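Local coordinates for protein putative adhesin (Komagataella phaffii, PDB 5FX8) that is a putative adhesion protein that may act in cell-cell contact, this chain being its N-terminal part with two cohesin-like domains, at residues Ser17-Phe25 with Ser141-Arg149; Ile169-Ile179 with Ser250-Asp258. One frame throughout, in Å; residues are numbered along the deposited sequence.

Interaction 1: Ser17-Phe25 with Ser141-Arg149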
ATOM      1  N   SER C  17     -34.372  17.146 -46.897  1.00 31.98           N
ATOM      2  CA  SER C  17     -33.674  16.361 -47.900  1.00 30.74           C
ATOM      3  C   SER C  17     -32.728  15.327 -47.312  1.00 32.74           C
ATOM      4  O   SER C  17     -32.247  14.474 -48.060  1.00 37.52           O
ATOM      5  CB  SER C  17     -32.896  17.295 -48.821  1.00 34.65           C
ATOM      6  OG  SER C  17     -32.039  18.152 -48.076  1.00 34.57           O
ATOM      7  N   THR C  18     -32.437  15.382 -46.016  1.00 34.69           N
ATOM      8  CA  THR C  18     -31.557  14.416 -45.369  1.00 31.44           C
ATOM      9  C   THR C  18     -32.364  13.209 -44.900  1.00 32.03           C
ATOM     10  O   THR C  18     -33.406  13.362 -44.257  1.00 30.44           O
ATOM     11  CB  THR C  18     -30.848  15.081 -44.193  1.00 33.69           C
ATOM     12  OG1 THR C  18     -30.001  16.114 -44.693  1.00 34.52           O
ATOM     13  CG2 THR C  18     -30.007  14.096 -43.445  1.00 35.98           C
ATOM     14  N   ALA C  19     -31.883  12.013 -45.209  1.00 27.10           N
ATOM     15  CA  ALA C  19     -32.659  10.837 -44.889  1.00 24.75           C
ATOM     16  C   ALA C  19     -31.733   9.674 -44.597  1.00 27.72           C
ATOM     17  O   ALA C  19     -30.601   9.639 -45.071  1.00 31.12           O
ATOM     18  CB  ALA C  19     -33.594  10.472 -46.033  1.00 27.27           C
ATOM     19  N   TYR C  20     -32.226   8.733 -43.796  1.00 27.02           N
ATOM     20  CA  TYR C  20     -31.631   7.418 -43.629  1.00 24.68           C
ATOM     21  C   TYR C  20     -32.146   6.474 -44.705  1.00 22.69           C
ATOM     22  O   TYR C  20     -33.208   6.678 -45.286  1.00 23.62           O
ATOM     23  CB  TYR C  20     -31.963   6.833 -42.259  1.00 24.90           C
ATOM     24  CG  TYR C  20     -31.319   7.520 -41.112  1.00 22.85           C
ATOM     25  CD1 TYR C  20     -30.144   8.231 -41.277  1.00 27.67           C
ATOM     26  CD2 TYR C  20     -31.872   7.459 -39.857  1.00 24.71           C
ATOM     27  CE1 TYR C  20     -29.545   8.859 -40.219  1.00 28.77           C
ATOM     28  CE2 TYR C  20     -31.273   8.092 -38.780  1.00 26.01           C
ATOM     29  CZ  TYR C  20     -30.114   8.786 -38.972  1.00 24.42           C
ATOM     30  OH  TYR C  20     -29.514   9.425 -37.928  1.00 26.36           O
ATOM     31  N   LEU C  21     -31.388   5.415 -44.961  1.00 21.82           N
ATOM     32  CA  LEU C  21     -31.867   4.446 -45.924  1.00 19.74           C
ATOM     33  C   LEU C  21     -33.136   3.779 -45.445  1.00 23.24           C
ATOM     34  O   LEU C  21     -33.862   3.204 -46.257  1.00 22.60           O
ATOM     35  CB  LEU C  21     -30.811   3.390 -46.192  1.00 23.44           C
ATOM     36  CG  LEU C  21     -29.541   3.790 -46.925  1.00 25.69           C
ATOM     37  CD1 LEU C  21     -28.612   2.601 -46.964  1.00 27.42           C
ATOM     38  CD2 LEU C  21     -29.885   4.224 -48.315  1.00 25.90           C
ATOM     39  N   SER C  22     -33.417   3.850 -44.144  1.00 22.28           N
ATOM     40  CA  SER C  22     -34.531   3.152 -43.528  1.00 21.55           C
ATOM     41  C   SER C  22     -35.780   4.014 -43.407  1.00 21.40           C
ATOM     42  O   SER C  22     -36.794   3.536 -42.894  1.00 20.70           O
ATOM     43  CB  SER C  22     -34.123   2.647 -42.140  1.00 20.91           C
ATOM     44  OG  SER C  22     -33.972   3.718 -41.225  1.00 20.36           O
ATOM     45  N   ASP C  23     -35.732   5.249 -43.885  1.00 20.50           N
ATOM     46  CA  ASP C  23     -36.773   6.226 -43.648  1.00 21.60           C
ATOM     47  C   ASP C  23     -37.995   5.998 -44.528  1.00 21.65           C
ATOM     48  O   ASP C  23     -37.924   5.391 -45.600  1.00 23.52           O
ATOM     49  CB  ASP C  23     -36.230   7.620 -43.886  1.00 20.52           C
ATOM     50  CG  ASP C  23     -35.334   8.072 -42.784  1.00 26.44           C
ATOM     51  OD1 ASP C  23     -35.298   7.387 -41.734  1.00 27.20           O
ATOM     52  OD2 ASP C  23     -34.693   9.124 -42.953  1.00 29.05           O
ATOM     53  N   TRP C  24     -39.133   6.485 -44.038  1.00 20.92           N
ATOM     54  CA  TRP C  24     -40.293   6.738 -44.875  1.00 19.28           C
ATOM     55  C   TRP C  24     -40.057   8.028 -45.647  1.00 21.30           C
ATOM     56  O   TRP C  24     -39.735   9.062 -45.055  1.00 18.67           O
ATOM     57  CB  TRP C  24     -41.567   6.881 -44.044  1.00 16.97           C
ATOM     58  CG  TRP C  24     -42.067   5.663 -43.372  1.00 18.92           C
ATOM     59  CD1 TRP C  24     -41.942   5.348 -42.055  1.00 19.74           C
ATOM     60  CD2 TRP C  24     -42.829   4.606 -43.964  1.00 20.66           C
ATOM     61  NE1 TRP C  24     -42.545   4.145 -41.792  1.00 18.47           N
ATOM     62  CE2 TRP C  24     -43.104   3.672 -42.948  1.00 20.11           C
ATOM     63  CE3 TRP C  24     -43.281   4.343 -45.257  1.00 19.56           C
ATOM     64  CZ2 TRP C  24     -43.813   2.507 -43.189  1.00 19.01           C
ATOM     65  CZ3 TRP C  24     -43.977   3.186 -45.494  1.00 16.34           C
ATOM     66  CH2 TRP C  24     -44.238   2.284 -44.472  1.00 18.34           C
ATOM     67  N   PHE C  25     -40.225   7.959 -46.970  1.00 21.40           N
ATOM     68  CA  PHE C  25     -40.093   9.093 -47.871  1.00 19.54           C
ATOM     69  C   PHE C  25     -41.471   9.580 -48.285  1.00 21.46           C
ATOM     70  O   PHE C  25     -42.220   8.851 -48.938  1.00 23.10           O
ATOM     71  CB  PHE C  25     -39.294   8.707 -49.102  1.00 21.17           C
ATOM     72  CG  PHE C  25     -37.871   8.397 -48.815  1.00 27.44           C
ATOM     73  CD1 PHE C  25     -37.499   7.152 -48.344  1.00 22.42           C
ATOM     74  CD2 PHE C  25     -36.891   9.358 -49.016  1.00 24.10           C
ATOM     75  CE1 PHE C  25     -36.174   6.877 -48.082  1.00 24.33           C
ATOM     76  CE2 PHE C  25     -35.565   9.075 -48.754  1.00 24.90           C
ATOM     77  CZ  PHE C  25     -35.207   7.834 -48.289  1.00 21.70           C
ATOM     78  N   SER C 141     -34.303  15.568 -55.260  1.00 29.44           N
ATOM     79  CA  SER C 141     -33.052  15.023 -54.765  1.00 29.34           C
ATOM     80  C   SER C 141     -33.077  14.890 -53.251  1.00 28.03           C
ATOM     81  O   SER C 141     -33.641  15.731 -52.554  1.00 28.82           O
ATOM     82  CB  SER C 141     -31.893  15.897 -55.195  1.00 31.03           C
ATOM     83  OG  SER C 141     -30.796  15.085 -55.534  1.00 38.35           O
ATOM     84  N   VAL C 142     -32.440  13.834 -52.756  1.00 30.71           N
ATOM     85  CA  VAL C 142     -32.329  13.557 -51.329  1.00 31.41           C
ATOM     86  C   VAL C 142     -30.917  13.065 -51.010  1.00 32.08           C
ATOM     87  O   VAL C 142     -30.338  12.276 -51.762  1.00 32.86           O
ATOM     88  CB  VAL C 142     -33.401  12.532 -50.908  1.00 33.11           C
ATOM     89  CG1 VAL C 142     -32.949  11.725 -49.721  1.00 30.35           C
ATOM     90  CG2 VAL C 142     -34.685  13.253 -50.591  1.00 30.24           C
ATOM     91  N   ASP C 143     -30.368  13.515 -49.884  1.00 33.91           N
ATOM     92  CA  ASP C 143     -29.046  13.089 -49.427  1.00 35.30           C
ATOM     93  C   ASP C 143     -29.162  11.881 -48.500  1.00 33.07           C
ATOM     94  O   ASP C 143     -29.736  11.984 -47.413  1.00 32.79           O
ATOM     95  CB  ASP C 143     -28.346  14.239 -48.706  1.00 39.61           C
ATOM     96  CG  ASP C 143     -26.852  14.022 -48.566  1.00 42.70           C
ATOM     97  OD1 ASP C 143     -26.256  13.369 -49.447  1.00 47.51           O
ATOM     98  OD2 ASP C 143     -26.271  14.530 -47.588  1.00 40.68           O
ATOM     99  N   LEU C 144     -28.597  10.745 -48.918  1.00 33.02           N
ATOM    100  CA  LEU C 144     -28.644   9.514 -48.130  1.00 31.81           C
ATOM    101  C   LEU C 144     -27.483   9.530 -47.144  1.00 35.15           C
ATOM    102  O   LEU C 144     -26.352   9.166 -47.465  1.00 36.13           O
ATOM    103  CB  LEU C 144     -28.620   8.285 -49.027  1.00 31.08           C
ATOM    104  CG  LEU C 144     -29.817   8.172 -49.981  1.00 30.93           C
ATOM    105  CD1 LEU C 144     -29.752   6.902 -50.782  1.00 29.83           C
ATOM    106  CD2 LEU C 144     -31.165   8.277 -49.282  1.00 27.69           C
ATOM    107  N   VAL C 145     -27.785   9.908 -45.948  1.00 32.95           N
ATOM    108  CA  VAL C 145     -26.817  10.212 -44.918  1.00 30.57           C
ATOM    109  C   VAL C 145     -26.598   8.992 -44.028  1.00 34.06           C
ATOM    110  O   VAL C 145     -27.467   8.120 -43.885  1.00 31.88           O
ATOM    111  CB  VAL C 145     -27.337  11.423 -44.129  1.00 30.14           C
ATOM    112  CG1 VAL C 145     -28.292  10.969 -43.040  1.00 30.10           C
ATOM    113  CG2 VAL C 145     -26.219  12.204 -43.603  1.00 33.48           C
ATOM    114  N   ALA C 146     -25.408   8.923 -43.436  1.00 33.61           N
ATOM    115  CA  ALA C 146     -25.074   7.876 -42.480  1.00 27.82           C
ATOM    116  C   ALA C 146     -25.643   8.204 -41.110  1.00 26.52           C
ATOM    117  O   ALA C 146     -26.016   9.339 -40.812  1.00 24.94           O
ATOM    118  CB  ALA C 146     -23.563   7.703 -42.359  1.00 28.95           C
ATOM    119  N   LEU C 147     -25.687   7.186 -40.270  1.00 24.78           N
ATOM    120  CA  LEU C 147     -26.346   7.313 -38.988  1.00 23.89           C
ATOM    121  C   LEU C 147     -25.719   8.435 -38.181  1.00 25.34           C
ATOM    122  O   LEU C 147     -24.504   8.616 -38.185  1.00 27.56           O
ATOM    123  CB  LEU C 147     -26.249   5.992 -38.233  1.00 26.36           C
ATOM    124  CG  LEU C 147     -27.456   5.096 -37.998  1.00 24.65           C
ATOM    125  CD1 LEU C 147     -28.515   5.308 -39.035  1.00 24.98           C
ATOM    126  CD2 LEU C 147     -26.997   3.660 -38.008  1.00 26.46           C
ATOM    127  N   ASP C 148     -26.557   9.194 -37.491  1.00 25.55           N
ATOM    128  CA  ASP C 148     -26.086  10.278 -36.640  1.00 26.39           C
ATOM    129  C   ASP C 148     -25.398   9.698 -35.406  1.00 32.23           C
ATOM    130  O   ASP C 148     -26.055   9.134 -34.527  1.00 32.94           O
ATOM    131  CB  ASP C 148     -27.269  11.154 -36.258  1.00 27.82           C
ATOM    132  CG  ASP C 148     -26.865  12.351 -35.474  1.00 29.36           C
ATOM    133  OD1 ASP C 148     -25.658  12.559 -35.354  1.00 36.49           O
ATOM    134  OD2 ASP C 148     -27.735  13.103 -35.005  1.00 28.90           O
ATOM    135  N   ARG C 149     -24.073   9.826 -35.327  1.00 31.48           N
ATOM    136  CA  ARG C 149     -23.318   9.255 -34.221  1.00 26.81           C
ATOM    137  C   ARG C 149     -22.808  10.322 -33.274  1.00 26.62           C
ATOM    138  O   ARG C 149     -21.724  10.183 -32.716  1.00 32.85           O
ATOM    139  CB  ARG C 149     -22.150   8.412 -34.725  1.00 29.63           C
ATOM    140  CG  ARG C 149     -22.538   7.151 -35.483  1.00 28.85           C
ATOM    141  CD  ARG C 149     -23.676   6.436 -34.794  1.00 28.57           C
ATOM    142  NE  ARG C 149     -23.779   5.034 -35.162  1.00 23.22           N
ATOM    143  CZ  ARG C 149     -24.765   4.256 -34.750  1.00 24.07           C
ATOM    144  NH1 ARG C 149     -25.703   4.770 -33.988  1.00 24.83           N
ATOM    145  NH2 ARG C 149     -24.820   2.984 -35.095  1.00 25.05           N
TER

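Interaction 2: Ile169-Ile179 with Ser250-Asp258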
ATOM      1  N   ILE C 169     -26.320   4.577 -28.370  1.00 22.54           N
ATOM      2  CA  ILE C 169     -25.610   5.572 -27.577  1.00 22.45           C
ATOM      3  C   ILE C 169     -24.189   5.674 -28.120  1.00 23.85           C
ATOM      4  O   ILE C 169     -23.422   4.708 -28.027  1.00 23.69           O
ATOM      5  CB  ILE C 169     -25.586   5.214 -26.090  1.00 23.76           C
ATOM      6  CG1 ILE C 169     -26.975   4.802 -25.593  1.00 21.04           C
ATOM      7  CG2 ILE C 169     -24.975   6.373 -25.332  1.00 25.01           C
ATOM      8  CD1 ILE C 169     -27.925   5.914 -25.455  1.00 23.19           C
ATOM      9  N   PRO C 170     -23.792   6.808 -28.684  1.00 25.55           N
ATOM     10  CA  PRO C 170     -22.429   6.934 -29.209  1.00 26.66           C
ATOM     11  C   PRO C 170     -21.443   7.332 -28.116  1.00 30.79           C
ATOM     12  O   PRO C 170     -21.653   8.303 -27.386  1.00 28.02           O
ATOM     13  CB  PRO C 170     -22.564   8.033 -30.266  1.00 27.56           C
ATOM     14  CG  PRO C 170     -23.665   8.851 -29.792  1.00 26.78           C
ATOM     15  CD  PRO C 170     -24.623   7.955 -29.052  1.00 24.01           C
ATOM     16  N   GLY C 171     -20.360   6.562 -28.004  1.00 31.89           N
ATOM     17  CA  GLY C 171     -19.273   6.935 -27.125  1.00 31.69           C
ATOM     18  C   GLY C 171     -18.564   8.195 -27.549  1.00 36.46           C
ATOM     19  O   GLY C 171     -17.980   8.874 -26.708  1.00 39.37           O
ATOM     20  N   ALA C 172     -18.625   8.536 -28.813  1.00 37.60           N
ATOM     21  CA  ALA C 172     -18.067   9.783 -29.285  1.00 38.53           C
ATOM     22  C   ALA C 172     -18.809  11.010 -28.775  1.00 43.34           C
ATOM     23  O   ALA C 172     -18.583  12.096 -29.290  1.00 52.45           O
ATOM     24  CB  ALA C 172     -18.052   9.779 -30.807  1.00 37.89           C
ATOM     25  N   PHE C 173     -19.711  10.898 -27.807  1.00 38.90           N
ATOM     26  CA  PHE C 173     -20.340  12.044 -27.170  1.00 38.56           C
ATOM     27  C   PHE C 173     -19.553  12.431 -25.930  1.00 45.82           C
ATOM     28  O   PHE C 173     -19.109  13.573 -25.791  1.00 46.01           O
ATOM     29  CB  PHE C 173     -21.784  11.685 -26.815  1.00 37.16           C
ATOM     30  CG  PHE C 173     -22.549  12.765 -26.105  1.00 35.53           C
ATOM     31  CD1 PHE C 173     -22.481  12.904 -24.736  1.00 35.13           C
ATOM     32  CD2 PHE C 173     -23.397  13.596 -26.804  1.00 32.92           C
ATOM     33  CE1 PHE C 173     -23.206  13.874 -24.092  1.00 33.73           C
ATOM     34  CE2 PHE C 173     -24.119  14.565 -26.160  1.00 30.76           C
ATOM     35  CZ  PHE C 173     -24.027  14.707 -24.812  1.00 30.44           C
ATOM     36  N   GLY C 174     -19.382  11.477 -25.024  1.00 60.15           N
ATOM     37  CA  GLY C 174     -18.595  11.645 -23.823  1.00 52.66           C
ATOM     38  C   GLY C 174     -17.312  10.828 -23.908  1.00 56.47           C
ATOM     39  O   GLY C 174     -16.924  10.516 -25.018  1.00 64.36           O
ATOM     40  N   ASP C 175     -16.604  10.494 -22.822  1.00 62.44           N
ATOM     41  CA  ASP C 175     -16.741  11.019 -21.470  1.00 60.16           C
ATOM     42  C   ASP C 175     -17.894  10.287 -20.776  1.00 53.91           C
ATOM     43  O   ASP C 175     -18.063  10.400 -19.577  1.00 54.47           O
ATOM     44  CB  ASP C 175     -16.882  12.566 -21.525  1.00 69.81           C
ATOM     45  CG  ASP C 175     -16.945  13.235 -20.177  1.00 86.16           C
ATOM     46  OD1 ASP C 175     -17.541  12.689 -19.245  1.00 82.26           O
ATOM     47  OD2 ASP C 175     -16.397  14.352 -20.055  1.00 88.64           O
ATOM     48  N   ILE C 176     -18.638   9.451 -21.507  1.00 51.16           N
ATOM     49  CA  ILE C 176     -19.857   8.876 -20.943  1.00 47.33           C
ATOM     50  C   ILE C 176     -19.525   7.920 -19.804  1.00 41.91           C
ATOM     51  O   ILE C 176     -18.711   6.999 -19.953  1.00 37.30           O
ATOM     52  CB  ILE C 176     -20.679   8.175 -22.032  1.00 42.61           C
ATOM     53  CG1 ILE C 176     -21.211   9.189 -23.037  1.00 41.41           C
ATOM     54  CG2 ILE C 176     -21.826   7.434 -21.406  1.00 36.30           C
ATOM     55  CD1 ILE C 176     -21.923   8.561 -24.177  1.00 36.86           C
ATOM     56  N   THR C 177     -20.168   8.139 -18.651  1.00 41.34           N
ATOM     57  CA  THR C 177     -20.030   7.281 -17.477  1.00 36.27           C
ATOM     58  C   THR C 177     -21.322   6.589 -17.059  1.00 36.30           C
ATOM     59  O   THR C 177     -21.265   5.457 -16.570  1.00 36.24           O
ATOM     60  CB  THR C 177     -19.495   8.080 -16.272  1.00 35.64           C
ATOM     61  OG1 THR C 177     -20.486   9.002 -15.810  1.00 36.85           O
ATOM     62  CG2 THR C 177     -18.259   8.857 -16.665  1.00 39.98           C
ATOM     63  N   ASN C 178     -22.479   7.220 -17.240  1.00 31.37           N
ATOM     64  CA  ASN C 178     -23.738   6.585 -16.897  1.00 31.81           C
ATOM     65  C   ASN C 178     -24.771   6.839 -17.985  1.00 31.20           C
ATOM     66  O   ASN C 178     -24.764   7.870 -18.656  1.00 30.56           O
ATOM     67  CB  ASN C 178     -24.247   7.070 -15.544  1.00 31.68           C
ATOM     68  CG  ASN C 178     -23.296   6.733 -14.438  1.00 33.67           C
ATOM     69  OD1 ASN C 178     -22.277   7.393 -14.269  1.00 39.59           O
ATOM     70  ND2 ASN C 178     -23.605   5.687 -13.685  1.00 37.21           N
ATOM     71  N   ILE C 179     -25.653   5.865 -18.157  1.00 29.05           N
ATOM     72  CA  ILE C 179     -26.689   5.913 -19.169  1.00 26.30           C
ATOM     73  C   ILE C 179     -27.997   5.475 -18.541  1.00 26.82           C
ATOM     74  O   ILE C 179     -28.091   4.369 -18.006  1.00 23.42           O
ATOM     75  CB  ILE C 179     -26.360   5.016 -20.367  1.00 25.39           C
ATOM     76  CG1 ILE C 179     -25.034   5.443 -20.982  1.00 26.35           C
ATOM     77  CG2 ILE C 179     -27.489   5.082 -21.359  1.00 23.77           C
ATOM     78  CD1 ILE C 179     -24.610   4.623 -22.164  1.00 24.54           C
ATOM     79  N   SER C 250     -30.696   1.108 -17.057  1.00 22.71           N
ATOM     80  CA  SER C 250     -29.565   1.959 -16.699  1.00 22.97           C
ATOM     81  C   SER C 250     -28.237   1.240 -16.900  1.00 23.01           C
ATOM     82  O   SER C 250     -28.128   0.030 -16.712  1.00 20.54           O
ATOM     83  CB  SER C 250     -29.634   2.410 -15.250  1.00 27.33           C
ATOM     84  OG  SER C 250     -30.804   3.129 -15.017  1.00 25.44           O
ATOM     85  N   PHE C 251     -27.211   2.007 -17.224  1.00 20.40           N
ATOM     86  CA  PHE C 251     -25.900   1.448 -17.495  1.00 21.46           C
ATOM     87  C   PHE C 251     -24.821   2.272 -16.810  1.00 22.64           C
ATOM     88  O   PHE C 251     -24.874   3.500 -16.792  1.00 26.22           O
ATOM     89  CB  PHE C 251     -25.594   1.415 -18.987  1.00 22.47           C
ATOM     90  CG  PHE C 251     -26.342   0.378 -19.769  1.00 21.80           C
ATOM     91  CD1 PHE C 251     -25.878  -0.929 -19.842  1.00 21.09           C
ATOM     92  CD2 PHE C 251     -27.467   0.724 -20.507  1.00 21.58           C
ATOM     93  CE1 PHE C 251     -26.542  -1.878 -20.604  1.00 17.69           C
ATOM     94  CE2 PHE C 251     -28.132  -0.217 -21.263  1.00 19.56           C
ATOM     95  CZ  PHE C 251     -27.668  -1.515 -21.314  1.00 19.47           C
ATOM     96  N   ALA C 252     -23.842   1.594 -16.247  1.00 27.36           N
ATOM     97  CA  ALA C 252     -22.639   2.228 -15.727  1.00 26.17           C
ATOM     98  C   ALA C 252     -21.469   1.511 -16.353  1.00 22.25           C
ATOM     99  O   ALA C 252     -21.401   0.284 -16.311  1.00 28.64           O
ATOM    100  CB  ALA C 252     -22.542   2.141 -14.208  1.00 25.74           C
ATOM    101  N   GLY C 253     -20.575   2.251 -16.964  1.00 26.16           N
ATOM    102  CA  GLY C 253     -19.472   1.589 -17.620  1.00 25.43           C
ATOM    103  C   GLY C 253     -18.751   2.578 -18.495  1.00 28.16           C
ATOM    104  O   GLY C 253     -19.111   3.747 -18.587  1.00 28.15           O
ATOM    105  N   GLU C 254     -17.722   2.086 -19.120  1.00 28.90           N
ATOM    106  CA  GLU C 254     -16.836   2.923 -19.894  1.00 30.62           C
ATOM    107  C   GLU C 254     -17.177   2.681 -21.351  1.00 30.45           C
ATOM    108  O   GLU C 254     -16.925   1.602 -21.891  1.00 36.75           O
ATOM    109  CB  GLU C 254     -15.379   2.603 -19.578  1.00 34.29           C
ATOM    110  CG  GLU C 254     -14.988   2.730 -18.091  1.00 26.77           C
ATOM    111  CD  GLU C 254     -14.783   4.179 -17.642  1.00 29.92           C
ATOM    112  OE1 GLU C 254     -13.698   4.748 -17.885  1.00 35.60           O
ATOM    113  OE2 GLU C 254     -15.706   4.765 -17.060  1.00 27.86           O
ATOM    114  N   LEU C 255     -17.777   3.664 -21.978  1.00 33.42           N
ATOM    115  CA  LEU C 255     -18.065   3.575 -23.396  1.00 30.88           C
ATOM    116  C   LEU C 255     -16.938   4.291 -24.128  1.00 32.28           C
ATOM    117  O   LEU C 255     -16.752   5.501 -23.971  1.00 31.28           O
ATOM    118  CB  LEU C 255     -19.430   4.173 -23.701  1.00 30.64           C
ATOM    119  CG  LEU C 255     -20.091   3.654 -24.972  1.00 33.02           C
ATOM    120  CD1 LEU C 255     -20.328   2.166 -24.879  1.00 26.68           C
ATOM    121  CD2 LEU C 255     -21.365   4.410 -25.197  1.00 28.59           C
ATOM    122  N   ALA C 256     -16.164   3.527 -24.889  1.00 32.03           N
ATOM    123  CA  ALA C 256     -14.998   4.055 -25.559  1.00 30.73           C
ATOM    124  C   ALA C 256     -15.398   5.057 -26.634  1.00 34.77           C
ATOM    125  O   ALA C 256     -16.510   5.045 -27.169  1.00 32.60           O
ATOM    126  CB  ALA C 256     -14.177   2.926 -26.171  1.00 30.39           C
ATOM    127  N   ASP C 257     -14.445   5.923 -26.952  1.00 35.31           N
ATOM    128  CA  ASP C 257     -14.666   6.977 -27.924  1.00 37.90           C
ATOM    129  C   ASP C 257     -15.120   6.436 -29.278  1.00 36.54           C
ATOM    130  O   ASP C 257     -15.884   7.099 -29.984  1.00 38.81           O
ATOM    131  CB  ASP C 257     -13.382   7.785 -28.048  1.00 41.57           C
ATOM    132  CG  ASP C 257     -13.382   8.674 -29.236  1.00 52.50           C
ATOM    133  OD1 ASP C 257     -13.989   9.761 -29.153  1.00 55.31           O
ATOM    134  OD2 ASP C 257     -12.773   8.285 -30.252  1.00 60.55           O
ATOM    135  N   ASP C 258     -14.694   5.232 -29.652  1.00 36.35           N
ATOM    136  CA  ASP C 258     -15.028   4.657 -30.947  1.00 33.37           C
ATOM    137  C   ASP C 258     -16.116   3.593 -30.861  1.00 32.19           C
ATOM    138  O   ASP C 258     -16.253   2.780 -31.774  1.00 30.95           O
ATOM    139  CB  ASP C 258     -13.774   4.064 -31.591  1.00 33.78           C
ATOM    140  CG  ASP C 258     -13.359   2.734 -30.966  1.00 32.96           C
ATOM    141  OD1 ASP C 258     -13.340   2.608 -29.725  1.00 30.87           O
ATOM    142  OD2 ASP C 258     -13.059   1.797 -31.729  1.00 41.17           O
TER

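Interaction 1: Ser17-Phe25 with Ser141-Arg149
The ring of Y20 reaches along 141-149 and lies in a hollow made by V145, A146 and L147. One methyl of L147, CD1, is the bump that fits the ring: it sits over the centre of one face, 3.7 Å from the centroid and only 7° off the ring normal, a clean CH-pi contact. The carbonyl oxygens of V145 and A146 meet the same ring at its edge, near its plane, while V145 CG1 touches CE1. The hydroxyl at the far end is held as well, since D148 N donates to Y20 OH over 3.0 Å. CB of Y20 points away from the other segment; CG, anti to its own carbonyl carbon (chi1 -69°), carries the ring back to it.

Before Y20 the two backbones run side by side as a short parallel pair, T18 beside D143 and A19 beside L144. D143 N donates to S17 O, A19 N to D143 O, and V145 N to A19 O at 3.0 Å. T18 CG2 packs against V145 CG1, 3.6 Å away. Beside A19, V142 CG1 is a shared knob: it touches A19 CB and reaches F25 CE2 in the plane of the ring at 3.8 Å. L144 divides its branches, CD1 meeting L21 CD2 at 3.6 Å and CD2 coming to the ring edge at F25 CZ. The type I turn from Y20 to D23 leads from strand 18-19 toward F25; within it D23 OD2 accepts from Y20 N, which approaches from above the carboxylate plane. That carboxylate also forms a salt bridge with R13.

Strand 18-19 thus borders a three-stranded mixed sheet, with 137-144 in the middle and 126-132 beyond. V142 and L144, packing on F25 of strand 25-31, and A19, touching S11 of strand 4-11, join it to the larger sheet.

Interaction 2: Ile169-Ile179 with Ser250-Asp258
The F251 ring stands on the same face of the sheet as I179, the two CB atoms 3.9 Å apart, and meets the ring of Y197 edge-to-face. It also packs on L261 and V263. The flat amide of N178 lies on the other face of the sheet, where ND2 comes to A252 CB at 3.7 Å and bonds to E238. Its OD1 accepts from T177 OG1, a neighbour in the same strand.

I179 and F251 form an antiparallel hydrogen-bonded pair, with I179 N to F251 O at 2.8 Å and F251 N to I179 O at 2.6 Å. N178 and A252 are the non-hydrogen-bonded pair beside it, and a weak bond from G253 N to T177 O follows. Past G253, L255 points its side chain toward 169-179 and wedges between the end of strand 162-170 and the start of strand 176-186. A chi1 of -156° swings CG to the far side from N, and CD2 reaches I169 O at 3.5 Å, near I169 CG2, I176 CD1 and I179 CD1. G171 lies close by, its CA making a C-H...O contact of 3.3 Å with A256 O.

E254 forms a salt bridge with R403 of the lipoxygenase chain. T177 and N178 both face T285, a classic beta bulge in the five-stranded antiparallel sheet where 176-186 lies between 246-252 and 275-286, one of two such sheets in the second cohesin-like domain.

Interaction 1 closes before interaction 2 opens along the chain, and their centres lie about 25 Å apart. They share no sheet. Interaction 1 belongs to the small mixed sheet of 18-19, 137-144 and 126-132, whereas interaction 2 pairs 176-186 with 246-252 in one five-stranded antiparallel sheet and brings in the end of 162-170 from the other. The two meet at R149, whose backbone O packs on P170 CB at 3.4 Å. Segment 141-149 runs on from the small sheet to R149, where this packing and a salt bridge to D168 bring it against strand 162-170 of the second cohesin-like domain. Interaction 2 alone touches the lipoxygenase chain.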